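Local atomic coordinates of cytochrome c class I (Sideroxydans lithotrophicus, PDB entry 4XXL), a protein that binds a covalently attached heme c and probably serves as an electron shuttle in the lithoautotrophic growth of the bacterium. Residues A34-L37 with A38-N42; P56-K59 with K60-E63; K108-V111 with D112-L115. One frame throughout, in Å; residues are numbered along the deposited sequence.

All three contacts are made along or at the end of a helix, between residues three to five apart. Interaction 3 is the buried one: the helix 104-115 packs on both other helices, through Trp113 against Ala34 and Lys35 of interaction 1, and through Ile114 against Tyr58 and Val61 of interaction 2. Interactions 1 and 2 are partly buried and do not touch each other. Their chemistry follows their place. Residues 34-42 end a helix with an asparagine amide, next to the heme-binding Cys43. Residues 56-63 start one with a serine hydroxyl. Residues 108-115 are the later turns of a helix, with aliphatic contacts inside and a salt bridge outside. All three contacts border the heme pocket.

Interaction 1: residues A34-L37 with A38-N42; sequences AKSL and ARENN
Leu37 O takes two N-H groups from Asn41. The side-chain ND2 of Asn41 lies 3.0 Å from Leu37 O, with an N-H...O angle of 160°. The backbone N of Asn41 adds a weak bond to the same oxygen. CG of Asn41 sits beside its own backbone N (chi1 -71°), which folds the amide back over the last turn. The acceptor lies close to the amide plane. An alanine here would lose the amide, and Leu37 O would probably keep from this residue no more than the weak backbone bond.

Three regular backbone bonds precede this, the last from Glu40 N to Ser36 O. The helix then ends in a Schellman motif with Asn42, at positive phi, as its C-prime residue.

Arg39 lays one face of its guanidinium over CA of Ser36, 3.5 Å from NH2. A water in the guanidinium plane accepts from NH2 of Arg39 and lies 3.0 Å from Ser36 OG, so it joins the two.

CD1 of Leu37 rests against the amide, 3.5 Å from ND2 of Asn41. Leu37 also packs on Leu110 of helix 104-115, and Ala34 on Asn109 and Trp113 there. Ala38 meets Cys43 and Phe44 of helix 43-46.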
loop_
_atom_site.group_PDB
_atom_site.type_symbol
_atom_site.label_atom_id
_atom_site.label_comp_id
_atom_site.label_asym_id
_atom_site.label_seq_id
_atom_site.Cartn_x
_atom_site.Cartn_y
_atom_site.Cartn_z
ATOM N N ALA A 34 3.264 -6.064 9.313
ATOM C CA ALA A 34 3.042 -5.226 8.129
ATOM C C ALA A 34 4.330 -4.969 7.317
ATOM O O ALA A 34 4.371 -5.156 6.095
ATOM C CB ALA A 34 2.394 -3.920 8.532
ATOM N N LYS A 35 5.396 -4.529 7.985
ATOM C CA LYS A 35 6.664 -4.253 7.323
ATOM C C LYS A 35 7.275 -5.553 6.708
ATOM O O LYS A 35 7.838 -5.527 5.620
ATOM C CB LYS A 35 7.649 -3.538 8.263
ATOM C CG LYS A 35 7.077 -2.256 8.789
ATOM C CD LYS A 35 8.011 -1.363 9.567
ATOM C CE LYS A 35 8.817 -0.559 8.588
ATOM N NZ LYS A 35 9.672 0.380 9.371
ATOM N N SER A 36 7.134 -6.681 7.401
ATOM C CA SER A 36 7.533 -7.965 6.861
ATOM C C SER A 36 6.807 -8.299 5.511
ATOM O O SER A 36 7.416 -8.673 4.509
ATOM C CB SER A 36 7.322 -9.051 7.918
ATOM O OG SER A 36 7.590 -10.326 7.382
ATOM N N LEU A 37 5.474 -8.146 5.510
ATOM C CA LEU A 37 4.712 -8.410 4.297
ATOM C C LEU A 37 5.118 -7.460 3.141
ATOM O O LEU A 37 5.233 -7.862 1.962
ATOM C CB LEU A 37 3.213 -8.324 4.598
ATOM C CG LEU A 37 2.325 -8.882 3.481
ATOM C CD1 LEU A 37 2.514 -10.384 3.314
ATOM C CD2 LEU A 37 0.886 -8.567 3.747
ATOM N N ALA A 38 5.333 -6.191 3.497
ATOM C CA ALA A 38 5.793 -5.185 2.503
ATOM C C ALA A 38 7.163 -5.588 1.925
ATOM O O ALA A 38 7.359 -5.538 0.711
ATOM C CB ALA A 38 5.863 -3.781 3.104
ATOM N N ARG A 39 8.102 -6.020 2.761
ATOM C CA ARG A 39 9.427 -6.405 2.301
ATOM C C ARG A 39 9.322 -7.584 1.360
ATOM O O ARG A 39 9.917 -7.542 0.253
ATOM C CB ARG A 39 10.360 -6.793 3.470
ATOM C CG ARG A 39 10.894 -5.637 4.216
ATOM C CD ARG A 39 11.988 -6.048 5.196
ATOM N NE ARG A 39 11.551 -7.047 6.151
ATOM C CZ ARG A 39 11.155 -6.790 7.399
ATOM N NH1 ARG A 39 11.134 -5.559 7.906
ATOM N NH2 ARG A 39 10.784 -7.808 8.147
ATOM N N GLU A 40 8.535 -8.588 1.778
ATOM C CA GLU A 40 8.382 -9.807 1.027
ATOM C C GLU A 40 7.759 -9.666 -0.350
ATOM O O GLU A 40 8.018 -10.463 -1.207
ATOM C CB GLU A 40 7.557 -10.827 1.866
ATOM C CG GLU A 40 8.314 -11.392 3.054
ATOM C CD GLU A 40 7.469 -12.266 3.992
ATOM O OE1 GLU A 40 6.222 -12.389 3.804
ATOM O OE2 GLU A 40 8.063 -12.822 4.951
ATOM N N ASN A 41 6.930 -8.630 -0.541
ATOM C CA ASN A 41 6.208 -8.442 -1.785
ATOM C C ASN A 41 6.642 -7.231 -2.600
ATOM O O ASN A 41 5.975 -6.751 -3.478
ATOM C CB ASN A 41 4.734 -8.427 -1.474
ATOM C CG ASN A 41 4.219 -9.779 -1.074
ATOM O OD1 ASN A 41 4.006 -10.645 -1.925
ATOM N ND2 ASN A 41 4.030 -9.985 0.227
ATOM N N ASN A 42 7.848 -6.768 -2.310
ATOM C CA ASN A 42 8.579 -5.763 -3.086
ATOM C C ASN A 42 8.051 -4.351 -2.913
ATOM O O ASN A 42 8.356 -3.457 -3.705
ATOM C CB ASN A 42 8.668 -6.158 -4.581
ATOM C CG ASN A 42 9.798 -7.114 -4.875
ATOM O OD1 ASN A 42 10.710 -7.280 -4.075
ATOM N ND2 ASN A 42 9.801 -7.661 -6.095
HETATM O O HOH W 1 10.615 -10.703 7.439
#

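Interaction 2: residues P56-K59 with K60-E63; sequences PSYK and KVAE. With HEC (heme c), chain B.
Ser57 caps the helix by accepting from Lys60: its OG lies 3.1 Å from Lys60 N, with an N-H...O angle of 159°. OG stands between the backbone N and the carbonyl carbon of Ser57 (chi1 75°), and this turns it toward the first turn. This N-cap bond satisfies an amide N-H of the first turn. Ser57 O in turn accepts from Val61 N at 3.0 Å, with the donor in the carbonyl plane. Tyr58 O takes Ala62 N, and Lys59 O takes Glu63 N, so the regular helical pattern is set at once.

The carbonyl of Pro56, just before the cap, is used by the heme site. Pro56 O bonds ND1 of His47, an axial ligand of the heme iron. A bond of this kind fixes the turn of the imidazole and would probably make it more electron-rich.

Lys59 and Glu63 carry opposite charges but form no salt bridge. NZ of Lys59 is 4.4 Å from OE2 of Glu63, while the carbon CE of Lys59 comes nearer to that oxygen. The attraction is probably modest.

The inner side faces the heme. Tyr58 reaches it with its hydroxyl, OH lying 3.2 Å from heme C2B. CD of Pro56 rests 3.6 Å from heme C3D. CG2 of Val61 touches CG of Pro56 at 3.8 Å and also meets the heme carbon CAA. The same methyl lies at the edge of the Tyr58 ring.

The ring of Tyr58 stacks with His47 and touches Cys43 and Phe44 of helix 43-46. Tyr58 and Val61 both pack on Ile114 of helix 104-115.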
loop_
_atom_site.group_PDB
_atom_site.type_symbol
_atom_site.label_atom_id
_atom_site.label_comp_id
_atom_site.label_asym_id
_atom_site.label_seq_id
_atom_site.Cartn_x
_atom_site.Cartn_y
_atom_site.Cartn_z
ATOM N N PRO A 56 4.201 6.702 -4.662
ATOM C CA PRO A 56 4.050 7.749 -3.597
ATOM C C PRO A 56 4.501 7.240 -2.241
ATOM O O PRO A 56 4.436 6.006 -1.960
ATOM C CB PRO A 56 2.562 8.038 -3.577
ATOM C CG PRO A 56 1.975 6.766 -4.113
ATOM C CD PRO A 56 2.899 6.298 -5.185
ATOM N N SER A 57 4.975 8.147 -1.410
ATOM C CA SER A 57 5.264 7.747 -0.039
ATOM C C SER A 57 3.999 7.272 0.649
ATOM O O SER A 57 2.882 7.710 0.386
ATOM C CB SER A 57 5.978 8.826 0.781
ATOM O OG SER A 57 5.046 9.837 1.129
ATOM N N TYR A 58 4.178 6.413 1.643
ATOM C CA TYR A 58 2.985 5.947 2.298
ATOM C C TYR A 58 2.400 7.029 3.172
ATOM O O TYR A 58 1.223 7.010 3.422
ATOM C CB TYR A 58 3.217 4.665 3.074
ATOM C CG TYR A 58 3.431 3.457 2.170
ATOM C CD1 TYR A 58 2.740 3.326 0.976
ATOM C CD2 TYR A 58 4.239 2.393 2.560
ATOM C CE1 TYR A 58 2.891 2.161 0.189
ATOM C CE2 TYR A 58 4.392 1.259 1.787
ATOM C CZ TYR A 58 3.715 1.131 0.611
ATOM O OH TYR A 58 3.856 -0.003 -0.138
ATOM N N LYS A 59 3.231 7.965 3.641
ATOM C CA LYS A 59 2.746 9.161 4.347
ATOM C C LYS A 59 1.798 9.927 3.466
ATOM O O LYS A 59 0.697 10.286 3.927
ATOM C CB LYS A 59 3.919 10.029 4.799
ATOM C CG LYS A 59 3.458 11.344 5.471
ATOM C CD LYS A 59 4.627 12.214 5.942
ATOM C CE LYS A 59 4.059 13.557 6.411
ATOM N NZ LYS A 59 4.741 13.994 7.654
ATOM N N LYS A 60 2.163 10.146 2.191
ATOM C CA LYS A 60 1.292 10.869 1.247
ATOM C C LYS A 60 -0.001 10.099 0.940
ATOM O O LYS A 60 -1.084 10.651 0.860
ATOM C CB LYS A 60 2.069 11.140 -0.044
ATOM C CG LYS A 60 1.332 11.942 -1.123
ATOM C CD LYS A 60 2.217 12.271 -2.315
ATOM C CE LYS A 60 3.133 13.443 -1.983
ATOM N NZ LYS A 60 2.342 14.713 -1.934
ATOM N N VAL A 61 0.116 8.789 0.847
ATOM C CA VAL A 61 -1.086 7.980 0.668
ATOM C C VAL A 61 -1.992 8.137 1.868
ATOM O O VAL A 61 -3.235 8.233 1.747
ATOM C CB VAL A 61 -0.741 6.482 0.505
ATOM C CG1 VAL A 61 -1.995 5.647 0.459
ATOM C CG2 VAL A 61 0.015 6.311 -0.836
ATOM N N ALA A 62 -1.434 7.973 3.070
ATOM C CA ALA A 62 -2.228 8.104 4.308
ATOM C C ALA A 62 -2.922 9.466 4.307
ATOM O O ALA A 62 -4.089 9.573 4.697
ATOM C CB ALA A 62 -1.382 7.904 5.528
ATOM N N GLU A 63 -2.176 10.505 3.919
ATOM C CA GLU A 63 -2.795 11.883 3.860
ATOM C C GLU A 63 -3.955 11.912 2.857
ATOM O O GLU A 63 -5.042 12.498 3.097
ATOM C CB GLU A 63 -1.756 12.936 3.532
ATOM C CG GLU A 63 -0.760 13.197 4.628
ATOM C CD GLU A 63 0.506 13.949 4.189
ATOM O OE1 GLU A 63 0.870 14.040 2.976
ATOM O OE2 GLU A 63 1.190 14.438 5.118
HETATM FE FE HEC B . 2.359 0.658 -5.094
HETATM C CHA HEC B . 0.302 3.391 -5.727
HETATM C CHB HEC B . 0.754 0.125 -2.084
HETATM C CHC HEC B . 4.050 -2.330 -4.729
HETATM C CHD HEC B . 4.347 1.501 -7.681
HETATM N NA HEC B . 0.778 1.575 -4.141
HETATM C C1A HEC B . 0.152 2.705 -4.529
HETATM C C2A HEC B . -0.743 3.067 -3.490
HETATM C C3A HEC B . -0.579 2.152 -2.477
HETATM C C4A HEC B . 0.398 1.205 -2.892
HETATM C CMA HEC B . -1.247 2.119 -1.137
HETATM C CAA HEC B . -1.670 4.280 -3.564
HETATM C CBA HEC B . -2.959 3.879 -4.243
HETATM C CGA HEC B . -4.015 4.972 -4.257
HETATM O O1A HEC B . -3.690 6.148 -4.037
HETATM O O2A HEC B . -5.241 4.634 -4.369
HETATM N NB HEC B . 2.416 -0.805 -3.697
HETATM C C1B HEC B . 1.676 -0.834 -2.536
HETATM C C2B HEC B . 1.975 -2.032 -1.820
HETATM C C3B HEC B . 2.867 -2.752 -2.519
HETATM C C4B HEC B . 3.148 -1.994 -3.731
HETATM C CMB HEC B . 1.341 -2.417 -0.513
HETATM C CAB HEC B . 3.411 -4.106 -2.281
HETATM C CBB HEC B . 2.368 -5.061 -2.296
HETATM N NC HEC B . 3.973 -0.230 -6.050
HETATM C C1C HEC B . 4.428 -1.464 -5.714
HETATM C C2C HEC B . 5.555 -1.651 -6.539
HETATM C C3C HEC B . 5.758 -0.552 -7.352
HETATM C C4C HEC B . 4.675 0.320 -7.030
HETATM C CMC HEC B . 6.421 -2.850 -6.422
HETATM C CAC HEC B . 6.884 -0.332 -8.351
HETATM C CBC HEC B . 7.115 -1.298 -9.338
HETATM N ND HEC B . 2.282 2.073 -6.429
HETATM C C1D HEC B . 3.212 2.306 -7.420
HETATM C C2D HEC B . 2.836 3.475 -8.254
HETATM C C3D HEC B . 1.734 3.961 -7.699
HETATM C C4D HEC B . 1.398 3.121 -6.534
HETATM C CMD HEC B . 3.588 3.983 -9.423
HETATM C CAD HEC B . 0.953 5.214 -8.132
HETATM C CBD HEC B . -0.116 4.864 -9.124
HETATM C CGD HEC B . -0.955 6.039 -9.640
HETATM O O1D HEC B . -1.070 7.134 -9.009
HETATM O O2D HEC B . -1.607 5.857 -10.703
#

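Interaction 3: residues K108-V111 with D112-L115; sequences KNLV and DWIL
CD1 of Leu110 sits in the notch formed by Trp113 and Ile114. It meets the edge of the indole at CE3 of Trp113, 3.9 Å away and near the ring plane. On Ile114 it meets the terminal CD1 at 4.0 Å. CG of Leu110 is anti to the backbone N (chi1 170°), which places this methyl against the next turn. Val111 and Leu115, one turn apart, run alongside each other, with CG1 of Val111 3.8 Å from CD1 of Leu115. Together they form a ridge that packs on Leu75 of helix 71-81.

This is the C-terminal helix of the class I cytochrome c fold, which packs against the N-terminal helix. Here Trp113 lies on Val31 and Lys35 of helix 31-40. Leu110 and Ile114 both touch the heme.

Another side carries the polar groups. NZ of Lys108 makes a salt bridge with OD2 of Asp112 at 3.0 Å, on the syn lone pair of that oxygen. A bend at the end of the lysine chain (chi4 -54°) brings NZ round to it. The same NZ also pairs with Glu72. A water donates to both OD2 of Asp112 and OD1 of Asn109, whose ND2 bonds Asp30 O.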
loop_
_atom_site.group_PDB
_atom_site.type_symbol
_atom_site.label_atom_id
_atom_site.label_comp_id
_atom_site.label_asym_id
_atom_site.label_seq_id
_atom_site.Cartn_x
_atom_site.Cartn_y
_atom_site.Cartn_z
ATOM N N LYS A 108 -5.036 -6.950 5.192
ATOM C CA LYS A 108 -5.773 -5.930 5.974
ATOM C C LYS A 108 -4.825 -5.199 6.945
ATOM O O LYS A 108 -4.875 -4.003 7.138
ATOM C CB LYS A 108 -6.962 -6.558 6.746
ATOM C CG LYS A 108 -7.801 -5.553 7.509
ATOM C CD LYS A 108 -8.993 -6.202 8.220
ATOM C CE LYS A 108 -9.849 -5.242 9.019
ATOM N NZ LYS A 108 -9.053 -4.441 10.007
ATOM N N ASN A 109 -3.999 -5.972 7.638
ATOM C CA ASN A 109 -3.080 -5.377 8.587
ATOM C C ASN A 109 -2.064 -4.468 7.893
ATOM O O ASN A 109 -1.751 -3.354 8.386
ATOM C CB ASN A 109 -2.350 -6.488 9.356
ATOM C CG ASN A 109 -1.387 -5.945 10.352
ATOM O OD1 ASN A 109 -1.787 -5.344 11.328
ATOM N ND2 ASN A 109 -0.107 -6.119 10.083
ATOM N N LEU A 110 -1.619 -4.852 6.717
ATOM C CA LEU A 110 -0.698 -3.984 5.977
ATOM C C LEU A 110 -1.385 -2.654 5.517
ATOM O O LEU A 110 -0.816 -1.576 5.704
ATOM C CB LEU A 110 -0.152 -4.667 4.747
ATOM C CG LEU A 110 0.644 -3.804 3.765
ATOM C CD1 LEU A 110 1.838 -3.107 4.387
ATOM C CD2 LEU A 110 1.151 -4.697 2.661
ATOM N N VAL A 111 -2.604 -2.729 5.006
ATOM C CA VAL A 111 -3.394 -1.561 4.639
ATOM C C VAL A 111 -3.580 -0.670 5.842
ATOM O O VAL A 111 -3.438 0.551 5.779
ATOM C CB VAL A 111 -4.727 -1.995 3.976
ATOM C CG1 VAL A 111 -5.734 -0.817 3.831
ATOM C CG2 VAL A 111 -4.398 -2.543 2.574
ATOM N N ASP A 112 -3.939 -1.278 6.963
ATOM C CA ASP A 112 -4.206 -0.492 8.175
ATOM C C ASP A 112 -2.937 0.257 8.628
ATOM O O ASP A 112 -2.983 1.430 9.050
ATOM C CB ASP A 112 -4.786 -1.329 9.310
ATOM C CG ASP A 112 -6.181 -1.843 9.031
ATOM O OD1 ASP A 112 -6.873 -1.302 8.151
ATOM O OD2 ASP A 112 -6.583 -2.768 9.733
ATOM N N TRP A 113 -1.798 -0.390 8.481
ATOM C CA TRP A 113 -0.503 0.250 8.791
ATOM C C TRP A 113 -0.291 1.431 7.890
ATOM O O TRP A 113 -0.059 2.558 8.386
ATOM C CB TRP A 113 0.648 -0.739 8.697
ATOM C CG TRP A 113 1.984 -0.101 8.994
ATOM C CD1 TRP A 113 2.390 0.488 10.135
ATOM C CD2 TRP A 113 3.067 0.071 8.053
ATOM N NE1 TRP A 113 3.642 1.040 9.972
ATOM C CE2 TRP A 113 4.085 0.796 8.713
ATOM C CE3 TRP A 113 3.245 -0.257 6.729
ATOM C CZ2 TRP A 113 5.280 1.136 8.098
ATOM C CZ3 TRP A 113 4.419 0.078 6.123
ATOM C CH2 TRP A 113 5.435 0.767 6.805
ATOM N N ILE A 114 -0.375 1.226 6.587
ATOM C CA ILE A 114 -0.251 2.327 5.647
ATOM C C ILE A 114 -1.118 3.535 5.983
ATOM O O ILE A 114 -0.611 4.680 5.990
ATOM C CB ILE A 114 -0.485 1.851 4.182
ATOM C CG1 ILE A 114 0.695 0.939 3.738
ATOM C CG2 ILE A 114 -0.684 3.028 3.226
ATOM C CD1 ILE A 114 0.417 0.149 2.462
ATOM N N LEU A 115 -2.403 3.277 6.221
ATOM C CA LEU A 115 -3.337 4.370 6.499
ATOM C C LEU A 115 -2.994 5.176 7.740
ATOM O O LEU A 115 -3.480 6.295 7.899
ATOM C CB LEU A 115 -4.781 3.879 6.525
ATOM C CG LEU A 115 -5.330 3.385 5.224
ATOM C CD1 LEU A 115 -6.633 2.606 5.344
ATOM C CD2 LEU A 115 -5.516 4.536 4.248
HETATM O O HOH W 2 -4.703 -4.051 11.747
#